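Local structure of plasmin and fibronectin-binding protein A (4MR0) at residues V151-G156 with T170-N175; I307-R312 with Q359-I364; N519-N524 with N565-K570. The protein acts as a fibronectin-dependent adhesin and invasin of Streptococcus pneumoniae, binding human fibronectin, plasmin, plasminogen and serum albumin. One frame throughout, in Å; residues are numbered along the deposited sequence.

Following the chain from the N terminus, interaction 1 closes first: residues 151-156 meet 170-175 after 13 intervening residues, pairing parallel strands at one end of a parallel beta-helix, right-handed as in the pectate lyase-like family. Interaction 2 follows, where residues 307-312 leave strand 306-308 and pack on residues 359-364, ahead of strand 364-372, closing a 46-residue excursion beside a manganese site. Interaction 3 comes last, when residues 565-570 come back after 40 residues, running nearly parallel to 519-524 beside strand 515-523. The three loops run in series, none enclosing or crossing another. Interactions 1 and 3 lie on opposite sides of the chain's centre, their centres about 53 Å apart, with interaction 2 about 13 Å from that centre.

Interaction 1. Residues V151-G156 with T170-N175; sequences VYFPEG and THLELN
Val151, Tyr152 and Phe153 pair in parallel register with Leu172, Glu173 and Leu174, their strand segments 4.7 Å apart at closest approach and inclined by only 18°. Backbone bonding alternates as a parallel pair requires: Val151 N donates to His171 O, Glu173 N to Val151 O, Phe153 N to Glu173 O and Asn175 N to Phe153 O. The last two bracket Leu174 and form the Phe153-Leu174 bridge. Two CA-H...O contacts supplement these bonds, including Tyr152 CA to Glu173 O at 3.3 Å.

The apolar contacts gather on the face shared by Val151, Phe153, Leu172 and Leu174. Phe153 and Leu174 project together from neighbouring strands; Leu174 CD2 lies above one face of the Phe153 ring, away from its centre, in a CH-pi contact 4.2 Å from the centroid. Leu172 reaches the far part of that ring obliquely, its CD2 3.8 Å from Phe153 CE1, while its CD1 lies 4.0 Å from Val151 CB.

On the other face, Tyr152 CG is anti to its backbone nitrogen (chi1 -178°), a torsion that lays the ring along the neighbouring strand, with CD1 3.3 Å from Glu173 O. Its hydroxyl reaches Asn175, OH to CB 3.5 Å, with ring and amide planes 75° apart. Asn175 OD1 bonds to Lys177 N.

In this parallel beta-helix, Val151 and Phe153 pack against helix 132-143, consistent with an N-terminal cap, and Leu172 and Leu174 continue onto Tyr216 of the adjacent strand, 211-217, which pairs with 170-174.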
loop_
_atom_site.group_PDB
_atom_site.type_symbol
_atom_site.label_atom_id
_atom_site.label_comp_id
_atom_site.label_asym_id
_atom_site.label_seq_id
_atom_site.Cartn_x
_atom_site.Cartn_y
_atom_site.Cartn_z
ATOM N N VAL A 151 1.001 9.818 -27.024
ATOM C CA VAL A 151 1.936 10.904 -26.741
ATOM C C VAL A 151 3.285 10.287 -26.368
ATOM O O VAL A 151 3.342 9.347 -25.575
ATOM C CB VAL A 151 1.428 11.784 -25.574
ATOM C CG1 VAL A 151 2.464 12.845 -25.222
ATOM C CG2 VAL A 151 0.111 12.447 -25.960
ATOM N N TYR A 152 4.369 10.807 -26.938
ATOM C CA TYR A 152 5.693 10.264 -26.649
ATOM C C TYR A 152 6.643 11.270 -26.007
ATOM O O TYR A 152 6.582 12.467 -26.290
ATOM C CB TYR A 152 6.321 9.720 -27.935
ATOM C CG TYR A 152 7.679 9.087 -27.730
ATOM C CD1 TYR A 152 7.812 7.887 -27.027
ATOM C CD2 TYR A 152 8.835 9.694 -28.225
ATOM C CE1 TYR A 152 9.065 7.307 -26.821
ATOM C CE2 TYR A 152 10.095 9.124 -28.024
ATOM C CZ TYR A 152 10.201 7.934 -27.321
ATOM O OH TYR A 152 11.445 7.379 -27.110
ATOM N N PHE A 153 7.516 10.769 -25.140
ATOM C CA PHE A 153 8.500 11.591 -24.449
ATOM C C PHE A 153 9.914 11.110 -24.773
ATOM O O PHE A 153 10.327 10.036 -24.327
ATOM C CB PHE A 153 8.325 11.521 -22.924
ATOM C CG PHE A 153 7.099 12.224 -22.401
ATOM C CD1 PHE A 153 5.830 11.679 -22.585
ATOM C CD2 PHE A 153 7.222 13.410 -21.686
ATOM C CE1 PHE A 153 4.696 12.308 -22.060
ATOM C CE2 PHE A 153 6.097 14.050 -21.154
ATOM C CZ PHE A 153 4.836 13.499 -21.341
ATOM N N PRO A 154 10.668 11.889 -25.568
ATOM C CA PRO A 154 12.043 11.528 -25.932
ATOM C C PRO A 154 12.948 11.650 -24.703
ATOM O O PRO A 154 12.533 12.185 -23.673
ATOM C CB PRO A 154 12.406 12.566 -26.998
ATOM C CG PRO A 154 11.075 12.882 -27.630
ATOM C CD PRO A 154 10.171 12.985 -26.420
ATOM N N GLU A 155 14.180 11.164 -24.812
ATOM C CA GLU A 155 15.129 11.252 -23.710
ATOM C C GLU A 155 15.196 12.700 -23.242
ATOM O O GLU A 155 15.125 13.623 -24.057
ATOM C CB GLU A 155 16.524 10.820 -24.166
ATOM C CG GLU A 155 17.558 10.853 -23.057
ATOM C CD GLU A 155 18.969 10.589 -23.556
ATOM O OE1 GLU A 155 19.127 9.781 -24.500
ATOM O OE2 GLU A 155 19.919 11.179 -22.993
ATOM N N GLY A 156 15.336 12.900 -21.935
ATOM C CA GLY A 156 15.413 14.249 -21.406
ATOM C C GLY A 156 14.808 14.387 -20.027
ATOM O O GLY A 156 14.352 13.411 -19.438
ATOM N N THR A 170 -6.018 8.746 -23.745
ATOM C CA THR A 170 -4.672 9.226 -24.036
ATOM C C THR A 170 -3.703 8.173 -23.516
ATOM O O THR A 170 -3.955 7.540 -22.488
ATOM C CB THR A 170 -4.371 10.592 -23.372
ATOM O OG1 THR A 170 -4.489 10.480 -21.950
ATOM C CG2 THR A 170 -5.335 11.654 -23.880
ATOM N N HIS A 171 -2.601 7.978 -24.232
ATOM C CA HIS A 171 -1.616 6.974 -23.849
ATOM C C HIS A 171 -0.205 7.533 -23.956
ATOM O O HIS A 171 0.305 7.757 -25.054
ATOM C CB HIS A 171 -1.781 5.742 -24.741
ATOM C CG HIS A 171 -3.204 5.298 -24.870
ATOM N ND1 HIS A 171 -4.029 5.738 -25.885
ATOM C CD2 HIS A 171 -3.979 4.544 -24.055
ATOM C CE1 HIS A 171 -5.252 5.277 -25.685
ATOM N NE2 HIS A 171 -5.247 4.550 -24.582
ATOM N N LEU A 172 0.412 7.765 -22.801
ATOM C CA LEU A 172 1.753 8.320 -22.740
ATOM C C LEU A 172 2.814 7.236 -22.641
ATOM O O LEU A 172 2.683 6.284 -21.869
ATOM C CB LEU A 172 1.876 9.276 -21.545
ATOM C CG LEU A 172 1.254 10.672 -21.681
ATOM C CD1 LEU A 172 -0.206 10.550 -22.089
ATOM C CD2 LEU A 172 1.384 11.431 -20.364
ATOM N N GLU A 173 3.859 7.394 -23.446
ATOM C CA GLU A 173 4.980 6.465 -23.467
ATOM C C GLU A 173 6.234 7.318 -23.321
ATOM O O GLU A 173 6.442 8.262 -24.090
ATOM C CB GLU A 173 5.032 5.715 -24.798
ATOM C CG GLU A 173 6.074 4.605 -24.840
ATOM C CD GLU A 173 6.322 4.076 -26.248
ATOM O OE1 GLU A 173 5.447 4.262 -27.122
ATOM O OE2 GLU A 173 7.392 3.467 -26.475
ATOM N N LEU A 174 7.057 7.005 -22.327
ATOM C CA LEU A 174 8.275 7.765 -22.110
ATOM C C LEU A 174 9.504 6.917 -22.340
ATOM O O LEU A 174 9.534 5.739 -21.992
ATOM C CB LEU A 174 8.324 8.336 -20.688
ATOM C CG LEU A 174 7.185 9.295 -20.315
ATOM C CD1 LEU A 174 5.944 8.495 -19.913
ATOM C CD2 LEU A 174 7.638 10.195 -19.167
ATOM N N ASN A 175 10.515 7.536 -22.937
ATOM C CA ASN A 175 11.775 6.875 -23.204
ATOM C C ASN A 175 12.355 6.446 -21.861
ATOM O O ASN A 175 12.057 7.037 -20.820
ATOM C CB ASN A 175 12.721 7.853 -23.914
ATOM C CG ASN A 175 14.066 7.235 -24.247
ATOM O OD1 ASN A 175 14.958 7.149 -23.398
ATOM N ND2 ASN A 175 14.212 6.788 -25.487
#

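Interaction 2. Residues I307-R312 with Q359-I364; sequences IEPLTR and QNPSNI. With MN (manganese (II) ion), chain G.
Ile307 meets Ile364 and Pro361 through its two branches. Its CD1 lies 3.8 Å from Ile364 CG2, while its CG2 is 3.9 Å from Ile364 CD1 and 4.1 Å from Pro361 CB. The two isoleucines run antiparallel alongside one another, so that each CD1 faces the other's CG2. Two residues on, the Pro309 and Pro361 rings cross obliquely, with Pro309 CD 3.9 Å from Pro361 CG, and Pro309 CB approaches Gln359 O at 3.5 Å. The side-chain pairs are all apolar; Gln359 enters through its carbonyl.

The contact belongs to the parallel beta-helix: segment 307-312 turns out of strand 306-308, and residues 361-364 open a PbH1 repeat. Both isoleucines also pack on Val329 of the intervening strand 329-337.

Behind this layer, the side chain of Glu308 leaves the backbone directed away from residues 359-364. Its CG stands between the backbone nitrogen and carbonyl carbon (chi1 67°), and the extended chain beyond brings both carboxylate oxygens to manganese, OE2 at 2.3 Å and OE1 at 2.6 Å. Gln271, Gln306 and the carbonyl of Gly314 complete the protein ligands. Glu308 O accepts a bond from Ser326 OG, while Asn360 ND2 bonds to Asp426 O, anchoring the loop just before Pro361.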
loop_
_atom_site.group_PDB
_atom_site.type_symbol
_atom_site.label_atom_id
_atom_site.label_comp_id
_atom_site.label_asym_id
_atom_site.label_seq_id
_atom_site.Cartn_x
_atom_site.Cartn_y
_atom_site.Cartn_z
ATOM N N ILE A 307 -5.121 3.100 -1.991
ATOM C CA ILE A 307 -6.304 2.665 -2.719
ATOM C C ILE A 307 -7.425 3.005 -1.751
ATOM O O ILE A 307 -7.532 2.419 -0.672
ATOM C CB ILE A 307 -6.249 1.151 -2.984
ATOM C CG1 ILE A 307 -4.983 0.822 -3.782
ATOM C CG2 ILE A 307 -7.503 0.702 -3.738
ATOM C CD1 ILE A 307 -4.674 -0.671 -3.849
ATOM N N GLU A 308 -8.277 3.943 -2.138
ATOM C CA GLU A 308 -9.310 4.397 -1.227
ATOM C C GLU A 308 -10.616 4.755 -1.912
ATOM O O GLU A 308 -10.693 4.822 -3.138
ATOM C CB GLU A 308 -8.783 5.652 -0.533
ATOM C CG GLU A 308 -8.629 6.809 -1.538
ATOM C CD GLU A 308 -7.733 7.932 -1.058
ATOM O OE1 GLU A 308 -7.815 8.304 0.132
ATOM O OE2 GLU A 308 -6.956 8.457 -1.885
ATOM N N PRO A 309 -11.676 4.955 -1.113
ATOM C CA PRO A 309 -12.969 5.331 -1.694
ATOM C C PRO A 309 -12.829 6.822 -1.996
ATOM O O PRO A 309 -11.901 7.467 -1.506
ATOM C CB PRO A 309 -13.967 5.030 -0.571
ATOM C CG PRO A 309 -13.144 5.181 0.674
ATOM C CD PRO A 309 -11.832 4.529 0.289
ATOM N N LEU A 310 -13.735 7.373 -2.791
ATOM C CA LEU A 310 -13.642 8.776 -3.166
ATOM C C LEU A 310 -14.399 9.739 -2.248
ATOM O O LEU A 310 -15.624 9.882 -2.345
ATOM C CB LEU A 310 -14.116 8.933 -4.622
ATOM C CG LEU A 310 -13.950 10.273 -5.341
ATOM C CD1 LEU A 310 -12.493 10.708 -5.345
ATOM C CD2 LEU A 310 -14.460 10.122 -6.777
ATOM N N THR A 311 -13.655 10.386 -1.353
ATOM C CA THR A 311 -14.213 11.364 -0.416
ATOM C C THR A 311 -13.288 12.575 -0.406
ATOM O O THR A 311 -12.127 12.478 -0.796
ATOM C CB THR A 311 -14.300 10.811 1.035
ATOM O OG1 THR A 311 -12.981 10.643 1.571
ATOM C CG2 THR A 311 -15.034 9.472 1.054
ATOM N N ARG A 312 -13.795 13.718 0.039
ATOM C CA ARG A 312 -12.973 14.917 0.077
ATOM C C ARG A 312 -11.861 14.780 1.119
ATOM O O ARG A 312 -10.765 15.312 0.946
ATOM C CB ARG A 312 -13.858 16.141 0.350
ATOM C CG ARG A 312 -14.839 16.403 -0.786
ATOM C CD ARG A 312 -15.797 17.553 -0.494
ATOM N NE ARG A 312 -15.125 18.846 -0.442
ATOM C CZ ARG A 312 -15.760 20.003 -0.261
ATOM N NH1 ARG A 312 -17.080 20.020 -0.117
ATOM N NH2 ARG A 312 -15.080 21.141 -0.223
ATOM N N GLN A 359 -17.740 3.324 0.564
ATOM C CA GLN A 359 -17.901 1.958 0.089
ATOM C C GLN A 359 -16.496 1.350 0.007
ATOM O O GLN A 359 -15.587 1.936 -0.583
ATOM C CB GLN A 359 -18.582 1.947 -1.285
ATOM C CG GLN A 359 -18.961 0.552 -1.800
ATOM C CD GLN A 359 -19.885 -0.212 -0.853
ATOM O OE1 GLN A 359 -20.958 0.274 -0.477
ATOM N NE2 GLN A 359 -19.476 -1.423 -0.475
ATOM N N ASN A 360 -16.325 0.179 0.615
ATOM C CA ASN A 360 -15.037 -0.504 0.648
ATOM C C ASN A 360 -14.434 -0.858 -0.712
ATOM O O ASN A 360 -15.101 -1.453 -1.559
ATOM C CB ASN A 360 -15.161 -1.805 1.461
ATOM C CG ASN A 360 -15.277 -1.565 2.964
ATOM O OD1 ASN A 360 -15.528 -0.450 3.419
ATOM N ND2 ASN A 360 -15.097 -2.633 3.741
ATOM N N PRO A 361 -13.171 -0.458 -0.957
ATOM C CA PRO A 361 -12.565 -0.812 -2.245
ATOM C C PRO A 361 -12.603 -2.351 -2.306
ATOM O O PRO A 361 -12.329 -3.014 -1.299
ATOM C CB PRO A 361 -11.145 -0.275 -2.113
ATOM C CG PRO A 361 -11.368 1.010 -1.338
ATOM C CD PRO A 361 -12.385 0.586 -0.268
ATOM N N SER A 362 -12.936 -2.920 -3.462
ATOM C CA SER A 362 -13.033 -4.375 -3.571
ATOM C C SER A 362 -12.293 -4.979 -4.764
ATOM O O SER A 362 -12.046 -4.302 -5.762
ATOM C CB SER A 362 -14.514 -4.795 -3.610
ATOM O OG SER A 362 -15.162 -4.301 -4.772
ATOM N N ASN A 363 -11.962 -6.265 -4.642
ATOM C CA ASN A 363 -11.220 -7.021 -5.655
ATOM C C ASN A 363 -9.883 -6.333 -5.891
ATOM O O ASN A 363 -9.565 -5.870 -6.995
ATOM C CB ASN A 363 -12.007 -7.144 -6.966
ATOM C CG ASN A 363 -11.357 -8.125 -7.943
ATOM O OD1 ASN A 363 -10.532 -8.953 -7.550
ATOM N ND2 ASN A 363 -11.736 -8.045 -9.214
ATOM N N ILE A 364 -9.115 -6.277 -4.810
ATOM C CA ILE A 364 -7.802 -5.658 -4.776
ATOM C C ILE A 364 -6.782 -6.788 -4.794
ATOM O O ILE A 364 -6.750 -7.619 -3.884
ATOM C CB ILE A 364 -7.622 -4.845 -3.477
ATOM C CG1 ILE A 364 -8.815 -3.896 -3.288
ATOM C CG2 ILE A 364 -6.312 -4.073 -3.512
ATOM C CD1 ILE A 364 -8.955 -2.858 -4.396
HETATM MN MN MN G . -5.888 9.900 -0.454
#

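Interaction 3. Residues N519-N524 with N565-K570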
loop_
_atom_site.group_PDB
_atom_site.type_symbol
_atom_site.label_atom_id
_atom_site.label_comp_id
_atom_site.label_asym_id
_atom_site.label_seq_id
_atom_site.Cartn_x
_atom_site.Cartn_y
_atom_site.Cartn_z
ATOM N N ASN A 519 -2.138 -28.339 9.215
ATOM C CA ASN A 519 -0.799 -28.673 8.768
ATOM C C ASN A 519 0.192 -27.565 8.455
ATOM O O ASN A 519 0.741 -27.498 7.357
ATOM C CB ASN A 519 -0.926 -29.612 7.574
ATOM C CG ASN A 519 -1.889 -30.758 7.853
ATOM O OD1 ASN A 519 -1.768 -31.446 8.862
ATOM N ND2 ASN A 519 -2.848 -30.962 6.964
ATOM N N ASN A 520 0.421 -26.698 9.428
ATOM C CA ASN A 520 1.402 -25.640 9.272
ATOM C C ASN A 520 2.705 -26.308 9.717
ATOM O O ASN A 520 2.668 -27.325 10.410
ATOM C CB ASN A 520 1.053 -24.465 10.181
ATOM C CG ASN A 520 -0.236 -23.777 9.769
ATOM O OD1 ASN A 520 -0.276 -23.049 8.776
ATOM N ND2 ASN A 520 -1.300 -24.012 10.526
ATOM N N GLN A 521 3.842 -25.765 9.300
ATOM C CA GLN A 521 5.142 -26.322 9.669
ATOM C C GLN A 521 5.955 -25.311 10.471
ATOM O O GLN A 521 5.939 -24.112 10.178
ATOM C CB GLN A 521 5.910 -26.741 8.412
ATOM C CG GLN A 521 5.469 -28.080 7.835
ATOM C CD GLN A 521 6.037 -28.333 6.447
ATOM O OE1 GLN A 521 7.222 -28.099 6.192
ATOM N NE2 GLN A 521 5.192 -28.823 5.542
ATOM N N PHE A 522 6.661 -25.797 11.489
ATOM C CA PHE A 522 7.461 -24.927 12.349
ATOM C C PHE A 522 8.873 -25.471 12.525
ATOM O O PHE A 522 9.063 -26.666 12.742
ATOM C CB PHE A 522 6.789 -24.797 13.718
ATOM C CG PHE A 522 5.339 -24.403 13.649
ATOM C CD1 PHE A 522 4.967 -23.066 13.595
ATOM C CD2 PHE A 522 4.349 -25.375 13.616
ATOM C CE1 PHE A 522 3.620 -22.702 13.517
ATOM C CE2 PHE A 522 3.002 -25.027 13.538
ATOM C CZ PHE A 522 2.636 -23.689 13.485
ATOM N N TYR A 523 9.858 -24.585 12.437
ATOM C CA TYR A 523 11.256 -24.976 12.576
ATOM C C TYR A 523 12.037 -23.980 13.418
ATOM O O TYR A 523 11.914 -22.766 13.243
ATOM C CB TYR A 523 11.923 -25.062 11.206
ATOM C CG TYR A 523 11.224 -25.968 10.229
ATOM C CD1 TYR A 523 11.450 -27.341 10.237
ATOM C CD2 TYR A 523 10.328 -25.447 9.293
ATOM C CE1 TYR A 523 10.803 -28.179 9.331
ATOM C CE2 TYR A 523 9.677 -26.274 8.389
ATOM C CZ TYR A 523 9.918 -27.636 8.411
ATOM O OH TYR A 523 9.269 -28.457 7.519
ATOM N N ASN A 524 12.842 -24.504 14.332
ATOM C CA ASN A 524 13.682 -23.680 15.181
ATOM C C ASN A 524 12.967 -22.526 15.883
ATOM O O ASN A 524 13.474 -21.402 15.911
ATOM C CB ASN A 524 14.847 -23.142 14.348
ATOM C CG ASN A 524 15.548 -24.236 13.557
ATOM O OD1 ASN A 524 16.079 -25.189 14.128
ATOM N ND2 ASN A 524 15.544 -24.107 12.233
ATOM N N ASN A 565 -1.251 -33.977 14.336
ATOM C CA ASN A 565 -0.662 -34.051 13.004
ATOM C C ASN A 565 0.811 -34.282 13.316
ATOM O O ASN A 565 1.386 -33.579 14.150
ATOM C CB ASN A 565 -0.872 -32.742 12.211
ATOM C CG ASN A 565 0.088 -31.629 12.617
ATOM O OD1 ASN A 565 1.307 -31.773 12.518
ATOM N ND2 ASN A 565 -0.465 -30.504 13.055
ATOM N N ASN A 566 1.424 -35.281 12.689
ATOM C CA ASN A 566 2.824 -35.552 12.978
ATOM C C ASN A 566 3.815 -34.872 12.047
ATOM O O ASN A 566 4.442 -35.503 11.194
ATOM C CB ASN A 566 3.082 -37.062 13.028
ATOM C CG ASN A 566 2.602 -37.686 14.331
ATOM O OD1 ASN A 566 1.444 -38.089 14.454
ATOM N ND2 ASN A 566 3.492 -37.745 15.319
ATOM N N LEU A 567 3.936 -33.562 12.235
ATOM C CA LEU A 567 4.841 -32.718 11.471
ATOM C C LEU A 567 5.610 -31.919 12.518
ATOM O O LEU A 567 5.064 -30.996 13.123
ATOM C CB LEU A 567 4.053 -31.757 10.573
ATOM C CG LEU A 567 3.316 -32.257 9.325
ATOM C CD1 LEU A 567 2.469 -33.480 9.635
ATOM C CD2 LEU A 567 2.444 -31.126 8.797
ATOM N N SER A 568 6.868 -32.279 12.749
ATOM C CA SER A 568 7.665 -31.570 13.745
ATOM C C SER A 568 9.071 -31.227 13.275
ATOM O O SER A 568 9.566 -31.773 12.290
ATOM C CB SER A 568 7.748 -32.392 15.036
ATOM O OG SER A 568 8.437 -33.617 14.822
ATOM N N ASP A 569 9.708 -30.317 14.002
ATOM C CA ASP A 569 11.058 -29.880 13.676
ATOM C C ASP A 569 12.133 -30.826 14.208
ATOM O O ASP A 569 12.190 -31.104 15.404
ATOM C CB ASP A 569 11.294 -28.466 14.223
ATOM C CG ASP A 569 12.747 -28.025 14.100
ATOM O OD1 ASP A 569 13.340 -28.210 13.016
ATOM O OD2 ASP A 569 13.290 -27.480 15.084
ATOM N N LYS A 570 12.976 -31.323 13.309
ATOM C CA LYS A 570 14.061 -32.215 13.686
ATOM C C LYS A 570 15.369 -31.643 13.154
ATOM O O LYS A 570 16.188 -32.342 12.565
ATOM C CB LYS A 570 13.807 -33.626 13.151
ATOM C CG LYS A 570 13.235 -33.701 11.744
ATOM C CD LYS A 570 12.179 -34.799 11.661
ATOM C CE LYS A 570 11.016 -34.525 12.618
ATOM N NZ LYS A 570 9.920 -35.525 12.482
HETATM O O HOH W 1 6.288 -28.924 11.790
#
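With chi1 at 172°, the carboxylate of Asp569 is swung away from its own N and out toward Tyr523 and Asn524. Leu567 instead has CG beside its nitrogen, sending CD2 toward Asn519. The segments run nearly alongside, their end-to-end directions 20° apart.

Asp569 makes the direct hydrogen bond of the contact: Asn524 N donates to its OD2 over 3.1 Å, nearly straight at hydrogen (165°) but coming from above the carboxylate plane. OD1 lies in plane at the edge of the Tyr523 ring, 3.5 Å from CD1, with ring and carboxylate planes steeply inclined to each other. The same residue brings CB to within 3.2 Å of Phe522 O. At the other end, Leu567 CD2 rests 3.9 Å from Asn519 CB, and Asn519 OD1 lies 3.7 Å from Asn565 CB as the two side chains pass head to tail.

Between these ends, a water accepts from Phe522 N at 3.2 Å and donates weakly to Leu567 O at 2.8 Å. Residues 565-570 thus flank strand 515-523 of the parallel beta-helix through side chains and water rather than regular strand pairing. Asn550 joins both sides, its ND2 bonding to Asn520 O and its OD1 accepting from Asn565 ND2; Phe500 stacks on Tyr523.

Phe522 O, beside Asp569 CB, is buried by the contact without a partner in the model. The one direct bond, by contrast, sets a carboxylate against a backbone N-H, which would probably stabilise the negative charge of Asp569 only modestly, since it comes from above the plane.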